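Local structure of pyruvate formate-lyase 2 (Archaeoglobus fulgidus, 2F3O) at residues G276-Y281 with Q333-G338; V371-G376 with L398-A403; K406-A411 with V427-F432; L680-L685 with L718-V723. The protein is of uncertain physiological function but belongs to the glycyl radical enzymes and probably acts as a lyase that uses an organic radical. One frame throughout, in Å; residues are numbered along the deposited sequence.

Contact 1 (G276-Y281 with Q333-G338)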
loop_
_atom_site.group_PDB
_atom_site.type_symbol
_atom_site.label_atom_id
_atom_site.label_comp_id
_atom_site.label_asym_id
_atom_site.label_seq_id
_atom_site.Cartn_x
_atom_site.Cartn_y
_atom_site.Cartn_z
ATOM N N GLY A 276 4.252 -33.214 -5.479
ATOM C CA GLY A 276 2.866 -32.768 -5.540
ATOM C C GLY A 276 1.888 -33.757 -6.110
ATOM O O GLY A 276 2.068 -34.959 -6.007
ATOM N N ARG A 277 0.839 -33.254 -6.731
ATOM C CA ARG A 277 -0.164 -34.142 -7.308
ATOM C C ARG A 277 0.248 -34.685 -8.665
ATOM O O ARG A 277 -0.363 -34.374 -9.690
ATOM C CB ARG A 277 -1.506 -33.449 -7.401
ATOM C CG ARG A 277 -2.024 -33.017 -6.069
ATOM C CD ARG A 277 -3.390 -32.418 -6.221
ATOM N NE ARG A 277 -4.399 -33.458 -6.283
ATOM C CZ ARG A 277 -5.686 -33.188 -6.352
ATOM N NH1 ARG A 277 -6.058 -31.924 -6.366
ATOM N NH2 ARG A 277 -6.592 -34.160 -6.391
ATOM N N ILE A 278 1.263 -35.542 -8.617
ATOM C CA ILE A 278 1.923 -36.136 -9.761
ATOM C C ILE A 278 0.999 -36.967 -10.649
ATOM O O ILE A 278 1.196 -37.019 -11.857
ATOM C CB ILE A 278 3.139 -36.952 -9.277
ATOM C CG1 ILE A 278 4.133 -37.213 -10.401
ATOM C CG2 ILE A 278 2.701 -38.232 -8.597
ATOM C CD1 ILE A 278 5.494 -37.648 -9.907
ATOM N N ASP A 279 -0.035 -37.570 -10.068
ATOM C CA ASP A 279 -0.980 -38.358 -10.854
ATOM C C ASP A 279 -1.927 -37.470 -11.655
ATOM O O ASP A 279 -2.433 -37.870 -12.707
ATOM C CB ASP A 279 -1.756 -39.350 -9.979
ATOM C CG ASP A 279 -2.634 -38.672 -8.958
ATOM O OD1 ASP A 279 -2.198 -37.698 -8.315
ATOM O OD2 ASP A 279 -3.773 -39.135 -8.775
ATOM N N GLN A 280 -2.139 -36.256 -11.165
ATOM C CA GLN A 280 -3.034 -35.333 -11.822
ATOM C C GLN A 280 -2.386 -34.675 -13.043
ATOM O O GLN A 280 -3.035 -34.464 -14.074
ATOM C CB GLN A 280 -3.481 -34.277 -10.820
ATOM C CG GLN A 280 -4.102 -34.868 -9.614
ATOM C CD GLN A 280 -5.333 -35.684 -9.949
ATOM O OE1 GLN A 280 -6.211 -35.238 -10.693
ATOM N NE2 GLN A 280 -5.411 -36.887 -9.388
ATOM N N TYR A 281 -1.099 -34.364 -12.924
ATOM C CA TYR A 281 -0.435 -33.543 -13.918
ATOM C C TYR A 281 0.399 -34.323 -14.954
ATOM O O TYR A 281 0.820 -33.760 -15.977
ATOM C CB TYR A 281 0.356 -32.400 -13.254
ATOM C CG TYR A 281 1.574 -32.783 -12.437
ATOM C CD1 TYR A 281 2.668 -33.421 -13.014
ATOM C CD2 TYR A 281 1.667 -32.432 -11.107
ATOM C CE1 TYR A 281 3.790 -33.744 -12.281
ATOM C CE2 TYR A 281 2.798 -32.744 -10.364
ATOM C CZ TYR A 281 3.853 -33.406 -10.964
ATOM O OH TYR A 281 4.979 -33.732 -10.254
ATOM N N GLN A 333 11.109 -36.962 -0.025
ATOM C CA GLN A 333 10.549 -36.459 -1.260
ATOM C C GLN A 333 9.192 -37.096 -1.403
ATOM O O GLN A 333 9.093 -38.260 -1.734
ATOM C CB GLN A 333 11.406 -36.847 -2.464
ATOM C CG GLN A 333 12.702 -36.086 -2.573
ATOM C CD GLN A 333 13.686 -36.784 -3.465
ATOM O OE1 GLN A 333 13.543 -36.783 -4.685
ATOM N NE2 GLN A 333 14.703 -37.381 -2.862
ATOM N N ALA A 334 8.143 -36.330 -1.152
ATOM C CA ALA A 334 6.819 -36.893 -1.135
ATOM C C ALA A 334 6.140 -36.875 -2.490
ATOM O O ALA A 334 6.501 -36.116 -3.374
ATOM C CB ALA A 334 5.973 -36.183 -0.129
ATOM N N VAL A 335 5.129 -37.707 -2.640
ATOM C CA VAL A 335 4.390 -37.742 -3.870
ATOM C C VAL A 335 2.917 -37.804 -3.456
ATOM O O VAL A 335 2.595 -38.480 -2.480
ATOM C CB VAL A 335 4.911 -38.939 -4.730
ATOM C CG1 VAL A 335 4.031 -40.179 -4.651
ATOM C CG2 VAL A 335 5.170 -38.509 -6.164
ATOM N N THR A 336 2.039 -37.041 -4.116
ATOM C CA THR A 336 0.606 -37.034 -3.767
ATOM C C THR A 336 -0.271 -37.609 -4.881
ATOM O O THR A 336 -0.308 -37.075 -5.992
ATOM C CB THR A 336 0.089 -35.615 -3.435
ATOM O OG1 THR A 336 0.976 -34.980 -2.512
ATOM C CG2 THR A 336 -1.320 -35.647 -2.854
ATOM N N ILE A 337 -0.971 -38.702 -4.583
ATOM C CA ILE A 337 -1.909 -39.295 -5.528
ATOM C C ILE A 337 -3.351 -39.286 -5.013
ATOM O O ILE A 337 -3.596 -39.246 -3.808
ATOM C CB ILE A 337 -1.494 -40.749 -5.943
ATOM C CG1 ILE A 337 -1.602 -41.734 -4.770
ATOM C CG2 ILE A 337 -0.093 -40.774 -6.512
ATOM C CD1 ILE A 337 -1.115 -43.121 -5.112
ATOM N N GLY A 338 -4.307 -39.334 -5.931
ATOM C CA GLY A 338 -5.722 -39.401 -5.561
ATOM C C GLY A 338 -6.314 -38.068 -5.173
ATOM O O GLY A 338 -5.680 -37.028 -5.322
HETATM O O HOH W 1 3.913 -34.255 -2.865
#
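Gly276 and Thr336 meet backbone to backbone along strand 334-338, an outermost strand, within this chain, of a mixed sheet in the beta/alpha barrel of this glycyl radical enzyme. Thr336 N donates to Gly276 O at 2.8 Å, approaching from above the carbonyl plane, 36° out of it. Two residues further on, side chains grip both polar backbone atoms of Gly338. Its N reaches Asp279 OD2 at 2.9 Å in an almost straight bond (172° at the hydrogen), meeting the carboxylate from above its plane. Its O accepts from Arg277 NH2 at 3.2 Å, lying at the edge of the guanidinium. The carboxylate can turn back to the strand because Asp279 CG sits between the backbone N and the carbonyl carbon (chi1 64°). Alongside these bonds is an apolar contact, Ile278 CG2 against Val335 CG2 at 3.5 Å, the two side chains meeting at an oblique angle.

The second shell fixes the polar groups. Thr352 OG1 also bonds Asp279 OD2, and Cys340 O takes a further bond from Arg277 NH2, so each group has more than one partner. Met355 of helix 350-362 packs on Ile278, Asp279 and Ile337, while Tyr343 of a second subunit packs on Arg277 and Gln280.

Nearer the start of the strand, a water ties the two backbones together. Gly276 N donates to it at 2.8 Å, and it gives a weak bond to Ala334 O. Its third partner is Thr336 OG1, which is also hydrogen-bonded to Thr423 OG1 and lies 3.0 Å from the water oxygen.

Contact 2 (V371-G376 with L398-A403)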
loop_
_atom_site.group_PDB
_atom_site.type_symbol
_atom_site.label_atom_id
_atom_site.label_comp_id
_atom_site.label_asym_id
_atom_site.label_seq_id
_atom_site.Cartn_x
_atom_site.Cartn_y
_atom_site.Cartn_z
ATOM N N VAL A 371 -1.632 -40.686 -0.149
ATOM C CA VAL A 371 -2.848 -40.962 -0.898
ATOM C C VAL A 371 -4.002 -40.174 -0.310
ATOM O O VAL A 371 -4.383 -40.379 0.838
ATOM C CB VAL A 371 -3.202 -42.465 -0.905
ATOM C CG1 VAL A 371 -4.223 -42.755 -1.974
ATOM C CG2 VAL A 371 -1.973 -43.314 -1.136
ATOM N N ARG A 372 -4.537 -39.257 -1.107
ATOM C CA ARG A 372 -5.746 -38.539 -0.753
ATOM C C ARG A 372 -6.981 -39.396 -1.063
ATOM O O ARG A 372 -7.166 -39.887 -2.189
ATOM C CB ARG A 372 -5.827 -37.219 -1.524
ATOM C CG ARG A 372 -4.945 -36.089 -1.018
ATOM C CD ARG A 372 -5.133 -34.820 -1.874
ATOM N NE ARG A 372 -6.542 -34.486 -2.066
ATOM C CZ ARG A 372 -6.989 -33.393 -2.679
ATOM N NH1 ARG A 372 -6.129 -32.500 -3.138
ATOM N NH2 ARG A 372 -8.296 -33.181 -2.811
ATOM N N ILE A 373 -7.816 -39.596 -0.051
ATOM C CA ILE A 373 -9.103 -40.228 -0.264
ATOM C C ILE A 373 -10.195 -39.398 0.368
ATOM O O ILE A 373 -9.941 -38.581 1.270
ATOM C CB ILE A 373 -9.168 -41.632 0.329
ATOM C CG1 ILE A 373 -8.636 -41.642 1.743
ATOM C CG2 ILE A 373 -8.353 -42.616 -0.489
ATOM C CD1 ILE A 373 -8.480 -43.034 2.248
ATOM N N ASN A 374 -11.414 -39.611 -0.110
ATOM C CA ASN A 374 -12.576 -38.872 0.369
ATOM C C ASN A 374 -13.817 -39.724 0.228
ATOM O O ASN A 374 -13.738 -40.883 -0.177
ATOM C CB ASN A 374 -12.751 -37.558 -0.400
ATOM C CG ASN A 374 -12.681 -37.737 -1.912
ATOM O OD1 ASN A 374 -13.562 -38.327 -2.520
ATOM N ND2 ASN A 374 -11.643 -37.207 -2.518
ATOM N N LYS A 375 -14.972 -39.138 0.510
ATOM C CA LYS A 375 -16.214 -39.892 0.455
ATOM C C LYS A 375 -16.673 -40.276 -0.962
ATOM O O LYS A 375 -17.637 -41.022 -1.119
ATOM C CB LYS A 375 -17.320 -39.178 1.241
ATOM C CG LYS A 375 -17.092 -39.267 2.738
ATOM C CD LYS A 375 -18.358 -39.017 3.545
ATOM C CE LYS A 375 -18.063 -39.097 5.046
ATOM N NZ LYS A 375 -19.060 -38.359 5.892
ATOM N N GLY A 376 -15.976 -39.796 -1.981
ATOM C CA GLY A 376 -16.354 -40.105 -3.338
ATOM C C GLY A 376 -15.301 -40.893 -4.086
ATOM O O GLY A 376 -15.366 -40.995 -5.321
ATOM N N LEU A 398 -2.503 -42.184 4.396
ATOM C CA LEU A 398 -3.839 -41.847 3.936
ATOM C C LEU A 398 -4.263 -40.483 4.442
ATOM O O LEU A 398 -4.164 -40.197 5.628
ATOM C CB LEU A 398 -4.827 -42.930 4.375
ATOM C CG LEU A 398 -4.569 -44.281 3.700
ATOM C CD1 LEU A 398 -5.468 -45.330 4.278
ATOM C CD2 LEU A 398 -4.777 -44.173 2.193
ATOM N N PHE A 399 -4.728 -39.640 3.532
ATOM C CA PHE A 399 -5.111 -38.275 3.867
ATOM C C PHE A 399 -6.582 -38.062 3.534
ATOM O O PHE A 399 -7.023 -38.310 2.407
ATOM C CB PHE A 399 -4.251 -37.287 3.085
ATOM C CG PHE A 399 -2.820 -37.221 3.548
ATOM C CD1 PHE A 399 -1.897 -38.167 3.148
ATOM C CD2 PHE A 399 -2.397 -36.198 4.372
ATOM C CE1 PHE A 399 -0.598 -38.097 3.589
ATOM C CE2 PHE A 399 -1.094 -36.123 4.798
ATOM C CZ PHE A 399 -0.194 -37.069 4.405
ATOM N N PHE A 400 -7.348 -37.602 4.515
ATOM C CA PHE A 400 -8.796 -37.503 4.352
ATOM C C PHE A 400 -9.207 -36.092 3.972
ATOM O O PHE A 400 -9.027 -35.166 4.759
ATOM C CB PHE A 400 -9.496 -38.022 5.613
ATOM C CG PHE A 400 -9.186 -39.477 5.901
ATOM C CD1 PHE A 400 -8.180 -39.833 6.788
ATOM C CD2 PHE A 400 -9.859 -40.494 5.229
ATOM C CE1 PHE A 400 -7.867 -41.166 7.017
ATOM C CE2 PHE A 400 -9.547 -41.835 5.466
ATOM C CZ PHE A 400 -8.550 -42.166 6.359
ATOM N N ASP A 401 -9.730 -35.945 2.754
ATOM C CA ASP A 401 -9.984 -34.636 2.141
ATOM C C ASP A 401 -10.861 -33.686 2.949
ATOM O O ASP A 401 -10.553 -32.513 3.087
ATOM C CB ASP A 401 -10.605 -34.802 0.759
ATOM C CG ASP A 401 -9.589 -35.090 -0.298
ATOM O OD1 ASP A 401 -8.386 -35.028 0.015
ATOM O OD2 ASP A 401 -9.988 -35.360 -1.443
ATOM N N ASP A 402 -11.961 -34.212 3.460
ATOM C CA ASP A 402 -12.862 -33.484 4.328
ATOM C C ASP A 402 -12.162 -32.688 5.446
ATOM O O ASP A 402 -12.363 -31.489 5.544
ATOM C CB ASP A 402 -13.848 -34.470 4.939
ATOM C CG ASP A 402 -15.073 -33.796 5.486
ATOM O OD1 ASP A 402 -16.053 -33.731 4.709
ATOM O OD2 ASP A 402 -15.050 -33.332 6.667
ATOM N N ALA A 403 -11.336 -33.343 6.257
ATOM C CA ALA A 403 -10.665 -32.693 7.389
ATOM C C ALA A 403 -9.567 -31.758 6.946
ATOM O O ALA A 403 -9.277 -30.769 7.616
ATOM C CB ALA A 403 -10.063 -33.738 8.338
#
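Arg372 holds Asp401 side-on, with one nitrogen on each carboxylate oxygen: NE lies 2.8 Å from OD1 and NH2 lies 3.1 Å from OD2. This salt bridge is far from coplanar, since the guanidinium and carboxylate planes stand 75° apart. Asn374 ND2 adds a third bond, 2.7 Å to Asp401 OD2, and comes from the face of the carboxylate opposite to Arg372 NH2. Asp401 opens helix 401-410, whose N-terminal end would be expected to favour its negative charge, and Tyr421 OH bonds its OD1 as well.

The tight part of the contact includes the pairing behind this network. Strands 371-373 and 398-400 run parallel in sense, their axes at 34°, and Ile373 N donates to Phe399 O at 2.9 Å. On the face carrying Val371, Ile373, Leu398 and Phe400, the delta methyl of Ile373, CD1, makes the closest approaches: it is 3.6 Å from Phe400 CE2 and 3.9 Å from Leu398 CD2. A chi1 of 48° tucks CG1 over the main chain, and the Ile373 side chain runs beside that of Phe400, both pointing the same way. Helices 379-390 and 704-717 pack on this face.

Beyond the partly exposed Asn374 the contact thins toward solvent. Asn374 OD1 accepts from Gly376 N at 2.9 Å, forming an Asx turn, and the exposed Lys375 NZ stays 5.6 Å from Asp402 OD1. Strands 368-373 and 396-400, joined through helix 379-390, form a beta-alpha-beta unit whose two strands are parallel neighbours in a mixed sheet.

Contact 3 (K406-A411 with V427-F432)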
loop_
_atom_site.group_PDB
_atom_site.type_symbol
_atom_site.label_atom_id
_atom_site.label_comp_id
_atom_site.label_asym_id
_atom_site.label_seq_id
_atom_site.Cartn_x
_atom_site.Cartn_y
_atom_site.Cartn_z
ATOM N N LYS A 406 -10.881 -28.443 5.334
ATOM C CA LYS A 406 -11.535 -27.664 6.383
ATOM C C LYS A 406 -10.449 -26.913 7.157
ATOM O O LYS A 406 -10.643 -25.761 7.550
ATOM C CB LYS A 406 -12.344 -28.594 7.292
ATOM C CG LYS A 406 -13.266 -27.933 8.280
ATOM C CD LYS A 406 -14.271 -28.952 8.835
ATOM C CE LYS A 406 -14.880 -29.794 7.694
ATOM N NZ LYS A 406 -16.196 -30.491 8.001
ATOM N N ALA A 407 -9.297 -27.570 7.325
ATOM C CA ALA A 407 -8.155 -27.004 8.018
ATOM C C ALA A 407 -7.603 -25.862 7.219
ATOM O O ALA A 407 -7.259 -24.823 7.774
ATOM C CB ALA A 407 -7.089 -28.039 8.206
ATOM N N LEU A 408 -7.536 -26.057 5.905
ATOM C CA LEU A 408 -6.973 -25.053 5.022
ATOM C C LEU A 408 -7.904 -23.857 4.888
ATOM O O LEU A 408 -7.455 -22.728 4.950
ATOM C CB LEU A 408 -6.592 -25.651 3.670
ATOM C CG LEU A 408 -5.416 -26.632 3.734
ATOM C CD1 LEU A 408 -5.379 -27.459 2.498
ATOM C CD2 LEU A 408 -4.065 -25.972 3.971
ATOM N N LYS A 409 -9.203 -24.098 4.776
ATOM C CA LYS A 409 -10.159 -22.986 4.758
ATOM C C LYS A 409 -10.102 -22.106 6.012
ATOM O O LYS A 409 -10.300 -20.913 5.910
ATOM C CB LYS A 409 -11.591 -23.444 4.435
ATOM C CG LYS A 409 -11.925 -23.272 2.974
ATOM C CD LYS A 409 -12.931 -24.295 2.505
ATOM C CE LYS A 409 -14.376 -23.879 2.803
ATOM N NZ LYS A 409 -15.336 -24.535 1.861
ATOM N N ASN A 410 -9.785 -22.680 7.173
ATOM C CA ASN A 410 -9.613 -21.881 8.387
ATOM C C ASN A 410 -8.294 -21.133 8.434
ATOM O O ASN A 410 -8.138 -20.194 9.203
ATOM C CB ASN A 410 -9.741 -22.737 9.637
ATOM C CG ASN A 410 -11.166 -23.056 9.961
ATOM O OD1 ASN A 410 -12.061 -22.917 9.113
ATOM N ND2 ASN A 410 -11.405 -23.494 11.188
ATOM N N ALA A 411 -7.344 -21.555 7.606
ATOM C CA ALA A 411 -6.072 -20.883 7.497
ATOM C C ALA A 411 -6.215 -19.824 6.416
ATOM O O ALA A 411 -5.217 -19.224 5.978
ATOM C CB ALA A 411 -5.000 -21.869 7.135
ATOM N N VAL A 427 3.388 -35.545 6.803
ATOM C CA VAL A 427 1.925 -35.415 6.882
ATOM C C VAL A 427 1.418 -34.004 6.585
ATOM O O VAL A 427 0.211 -33.750 6.654
ATOM C CB VAL A 427 1.371 -35.835 8.286
ATOM C CG1 VAL A 427 1.847 -37.208 8.667
ATOM C CG2 VAL A 427 1.770 -34.835 9.359
ATOM N N GLU A 428 2.342 -33.098 6.267
ATOM C CA GLU A 428 2.043 -31.681 6.033
ATOM C C GLU A 428 1.230 -31.396 4.773
ATOM O O GLU A 428 1.502 -31.951 3.706
ATOM C CB GLU A 428 3.333 -30.892 5.988
ATOM C CG GLU A 428 4.231 -31.187 7.167
ATOM C CD GLU A 428 5.364 -32.131 6.819
ATOM O OE1 GLU A 428 6.364 -31.679 6.234
ATOM O OE2 GLU A 428 5.255 -33.335 7.120
ATOM N N ILE A 429 0.224 -30.534 4.916
ATOM C CA ILE A 429 -0.667 -30.183 3.816
ATOM C C ILE A 429 -0.552 -28.699 3.478
ATOM O O ILE A 429 -0.190 -27.872 4.331
ATOM C CB ILE A 429 -2.123 -30.538 4.125
ATOM C CG1 ILE A 429 -2.566 -29.911 5.442
ATOM C CG2 ILE A 429 -2.297 -32.037 4.195
ATOM C CD1 ILE A 429 -4.059 -29.853 5.568
ATOM N N ALA A 430 -0.864 -28.374 2.224
ATOM C CA ALA A 430 -0.564 -27.056 1.656
ATOM C C ALA A 430 -1.278 -26.912 0.335
ATOM O O ALA A 430 -1.458 -27.892 -0.363
ATOM C CB ALA A 430 0.961 -26.882 1.449
ATOM N N PRO A 431 -1.722 -25.689 0.004
ATOM C CA PRO A 431 -2.145 -25.370 -1.371
ATOM C C PRO A 431 -1.046 -25.731 -2.365
ATOM O O PRO A 431 0.109 -25.422 -2.121
ATOM C CB PRO A 431 -2.366 -23.851 -1.339
ATOM C CG PRO A 431 -1.830 -23.395 -0.008
ATOM C CD PRO A 431 -1.909 -24.546 0.914
ATOM N N PHE A 432 -1.404 -26.404 -3.454
ATOM C CA PHE A 432 -0.416 -26.895 -4.389
ATOM C C PHE A 432 0.111 -25.828 -5.314
ATOM O O PHE A 432 -0.606 -25.274 -6.143
ATOM C CB PHE A 432 -0.974 -28.077 -5.184
ATOM C CG PHE A 432 0.001 -28.704 -6.155
ATOM C CD1 PHE A 432 1.316 -28.952 -5.804
ATOM C CD2 PHE A 432 -0.425 -29.091 -7.417
ATOM C CE1 PHE A 432 2.196 -29.531 -6.713
ATOM C CE2 PHE A 432 0.447 -29.674 -8.329
ATOM C CZ PHE A 432 1.757 -29.897 -7.976
#
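Leu408 rests on Ile429 where helix 401-410 packs over a beta-hairpin, strands 421-424 and 428-431, whose connecting loop carries Cys426. The Gly-Cys-Val-Glu sequence there resembles the cysteine loop of glycyl radical enzymes. Helix 406-410 and strand 428-431 pass at 9.4 Å between axes, with a crossing angle of -58°, so each side presents only a few side chains to the other.

All the contacts between the segments are apolar. Ile429 CD1 fits against the fork of Leu408, 3.9 Å from its CG and 4.1 Å from its CD1. The methyl gets there because chi1 of 54° turns CG1 in between the residue's own N and C, with the chain then extended outward (chi2 162°). The other branch of the leucine reaches further down the strand: CD2 stands 4.0 Å from Pro431 CD and 4.3 Å from Ala430 CA. Ala407, one residue back on the helix, contributes its methyl at a looser spacing, CB to Ile429 CD1 4.4 Å. Tyr421 touches both Leu408 and Ile429, widening the apolar patch.

Hydrogen bonds from the strand segment lead elsewhere, none of them to the helix segment. Ala430 is backbone-bonded to Thr422 of the partner strand, and its CB points away from the helix toward Ser435 and Thr437. Beyond the apolar patch, Glu428 OE1 bonds Ser439 OG and O1 of a bound glycerol, which probably came from the crystallisation liquor. The other carboxylate oxygen, Glu428 OE2, turns back to Val427 and accepts from its N at 2.9 Å.

Contact 4 (L680-L685 with L718-V723)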
loop_
_atom_site.group_PDB
_atom_site.type_symbol
_atom_site.label_atom_id
_atom_site.label_comp_id
_atom_site.label_asym_id
_atom_site.label_seq_id
_atom_site.Cartn_x
_atom_site.Cartn_y
_atom_site.Cartn_z
ATOM N N LEU A 680 -10.180 -34.929 18.239
ATOM C CA LEU A 680 -9.360 -33.732 18.133
ATOM C C LEU A 680 -9.843 -32.789 17.028
ATOM O O LEU A 680 -10.302 -33.229 15.976
ATOM C CB LEU A 680 -7.920 -34.131 17.878
ATOM C CG LEU A 680 -7.402 -35.215 18.809
ATOM C CD1 LEU A 680 -6.033 -35.598 18.370
ATOM C CD2 LEU A 680 -7.345 -34.738 20.226
ATOM N N SER A 681 -9.737 -31.490 17.276
ATOM C CA SER A 681 -10.233 -30.489 16.342
ATOM C C SER A 681 -9.273 -30.241 15.183
ATOM O O SER A 681 -8.421 -29.355 15.245
ATOM C CB SER A 681 -10.505 -29.187 17.085
ATOM O OG SER A 681 -11.550 -29.373 18.022
ATOM N N TYR A 682 -9.442 -31.021 14.115
ATOM C CA TYR A 682 -8.529 -31.007 12.970
ATOM C C TYR A 682 -8.666 -29.751 12.146
ATOM O O TYR A 682 -7.717 -29.322 11.486
ATOM C CB TYR A 682 -8.757 -32.228 12.088
ATOM C CG TYR A 682 -8.205 -33.454 12.715
ATOM C CD1 TYR A 682 -9.037 -34.497 13.103
ATOM C CD2 TYR A 682 -6.850 -33.561 12.965
ATOM C CE1 TYR A 682 -8.523 -35.637 13.710
ATOM C CE2 TYR A 682 -6.324 -34.684 13.572
ATOM C CZ TYR A 682 -7.162 -35.723 13.945
ATOM O OH TYR A 682 -6.627 -36.831 14.548
ATOM N N GLU A 683 -9.855 -29.167 12.228
ATOM C CA GLU A 683 -10.215 -27.908 11.601
ATOM C C GLU A 683 -9.286 -26.771 12.003
ATOM O O GLU A 683 -9.172 -25.802 11.278
ATOM C CB GLU A 683 -11.685 -27.558 11.923
ATOM C CG GLU A 683 -12.039 -27.398 13.440
ATOM C CD GLU A 683 -12.498 -28.704 14.144
ATOM O OE1 GLU A 683 -13.154 -28.611 15.216
ATOM O OE2 GLU A 683 -12.196 -29.826 13.653
ATOM N N ASN A 684 -8.608 -26.911 13.139
ATOM C CA ASN A 684 -7.593 -25.950 13.569
ATOM C C ASN A 684 -6.156 -26.398 13.420
ATOM O O ASN A 684 -5.271 -25.790 14.008
ATOM C CB ASN A 684 -7.779 -25.624 15.030
ATOM C CG ASN A 684 -9.067 -24.963 15.290
ATOM O OD1 ASN A 684 -9.893 -25.470 16.040
ATOM N ND2 ASN A 684 -9.276 -23.824 14.654
ATOM N N LEU A 685 -5.907 -27.444 12.643
ATOM C CA LEU A 685 -4.562 -28.000 12.558
ATOM C C LEU A 685 -4.019 -27.995 11.128
ATOM O O LEU A 685 -3.785 -29.055 10.572
ATOM C CB LEU A 685 -4.595 -29.424 13.097
ATOM C CG LEU A 685 -3.338 -30.102 13.632
ATOM C CD1 LEU A 685 -2.691 -29.319 14.747
ATOM C CD2 LEU A 685 -3.717 -31.470 14.125
ATOM N N LEU A 718 -15.433 -41.125 10.790
ATOM C CA LEU A 718 -15.234 -40.444 12.077
ATOM C C LEU A 718 -14.439 -39.152 11.957
ATOM O O LEU A 718 -14.255 -38.452 12.948
ATOM C CB LEU A 718 -14.538 -41.363 13.090
ATOM C CG LEU A 718 -15.316 -42.587 13.580
ATOM C CD1 LEU A 718 -14.357 -43.627 14.169
ATOM C CD2 LEU A 718 -16.429 -42.178 14.565
ATOM N N GLY A 719 -13.954 -38.862 10.753
ATOM C CA GLY A 719 -13.300 -37.598 10.462
ATOM C C GLY A 719 -11.927 -37.413 11.066
ATOM O O GLY A 719 -11.704 -36.533 11.896
ATOM N N VAL A 720 -10.990 -38.236 10.651
ATOM C CA VAL A 720 -9.623 -38.039 11.087
ATOM C C VAL A 720 -8.888 -37.374 9.901
ATOM O O VAL A 720 -9.417 -37.349 8.791
ATOM C CB VAL A 720 -9.043 -39.389 11.577
ATOM C CG1 VAL A 720 -8.208 -40.084 10.508
ATOM C CG2 VAL A 720 -8.277 -39.209 12.843
ATOM N N MET A 721 -7.721 -36.779 10.119
ATOM C CA MET A 721 -7.042 -36.115 9.007
ATOM C C MET A 721 -6.154 -37.094 8.272
ATOM O O MET A 721 -6.190 -37.201 7.047
ATOM C CB MET A 721 -6.205 -34.924 9.485
ATOM C CG MET A 721 -5.562 -34.131 8.343
ATOM S SD MET A 721 -4.815 -32.560 8.838
ATOM C CE MET A 721 -6.255 -31.591 9.236
ATOM N N HIS A 722 -5.356 -37.823 9.034
ATOM C CA HIS A 722 -4.371 -38.691 8.440
ATOM C C HIS A 722 -4.295 -40.002 9.209
ATOM O O HIS A 722 -4.424 -40.009 10.422
ATOM C CB HIS A 722 -3.035 -37.942 8.382
ATOM C CG HIS A 722 -1.815 -38.811 8.419
ATOM N ND1 HIS A 722 -1.271 -39.282 9.594
ATOM C CD2 HIS A 722 -0.995 -39.236 7.430
ATOM C CE1 HIS A 722 -0.190 -39.993 9.326
ATOM N NE2 HIS A 722 0.000 -39.979 8.020
ATOM N N VAL A 723 -4.129 -41.111 8.499
ATOM C CA VAL A 723 -3.871 -42.384 9.143
ATOM C C VAL A 723 -2.820 -43.119 8.334
ATOM O O VAL A 723 -2.755 -42.967 7.111
ATOM C CB VAL A 723 -5.171 -43.233 9.309
ATOM C CG1 VAL A 723 -5.627 -43.883 7.999
ATOM C CG2 VAL A 723 -4.996 -44.284 10.393
#
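Tyr682 lays one face of its ring against Met721, whose CB stands 4.1 Å from the ring centroid and 24° off the normal, the geometry of a CH-pi contact. Met721 N lies over the same face, and Leu680 CB is on the opposite one, so the ring is sandwiched. Val720 runs alongside it and points the same way; its CG2 is 3.7 Å from Tyr682 CE1 and 3.4 Å from Tyr682 OH. That hydroxyl also has a weak hydrogen bond with Ala677 O.

The methionine reaches on past the ring. CG is anti to the backbone N (chi1 -176°), and a bend at chi3 (-70°) carries CE to the loop backbone, 3.5 Å from Tyr682 O and 3.8 Å from Leu685 O. The backbone before it comes from a Schellman motif at Gly719, which ends the preceding helix and leaves Gly719 O 3.6 Å from Tyr682 CD1.

Both segments fall in the glycine radical family region, and the contact ties the 680-685 loop to the start of strand 722-728. Between them there is no hydrogen bond or salt bridge, so their direct attraction probably depends on dispersion, CH-pi contact and fit of shape rather than on directed polar bonds.

How the contacts relate
Contacts 1, 2 and 4 share one sheet. Contact 1 passes into contact 2 through a probable hydrogen bond, Ile337 O to Arg372 N at 2.9 Å, and contact 2 into contact 4 through another, Phe400 N to Met721 O at 2.8 Å. Contacts 2 and 3 both use helix 401-410, their centres about 13 Å apart. Ala407 of that helix also meets contact 4, its CB 3.8 Å from Met721 CE. Phe432 of contact 3 packs on Gly276. Bound glycerol lies about 8 Å from the Ala334 side chain, about 10 Å from that of Phe399 and about 13 Å from that of Met721.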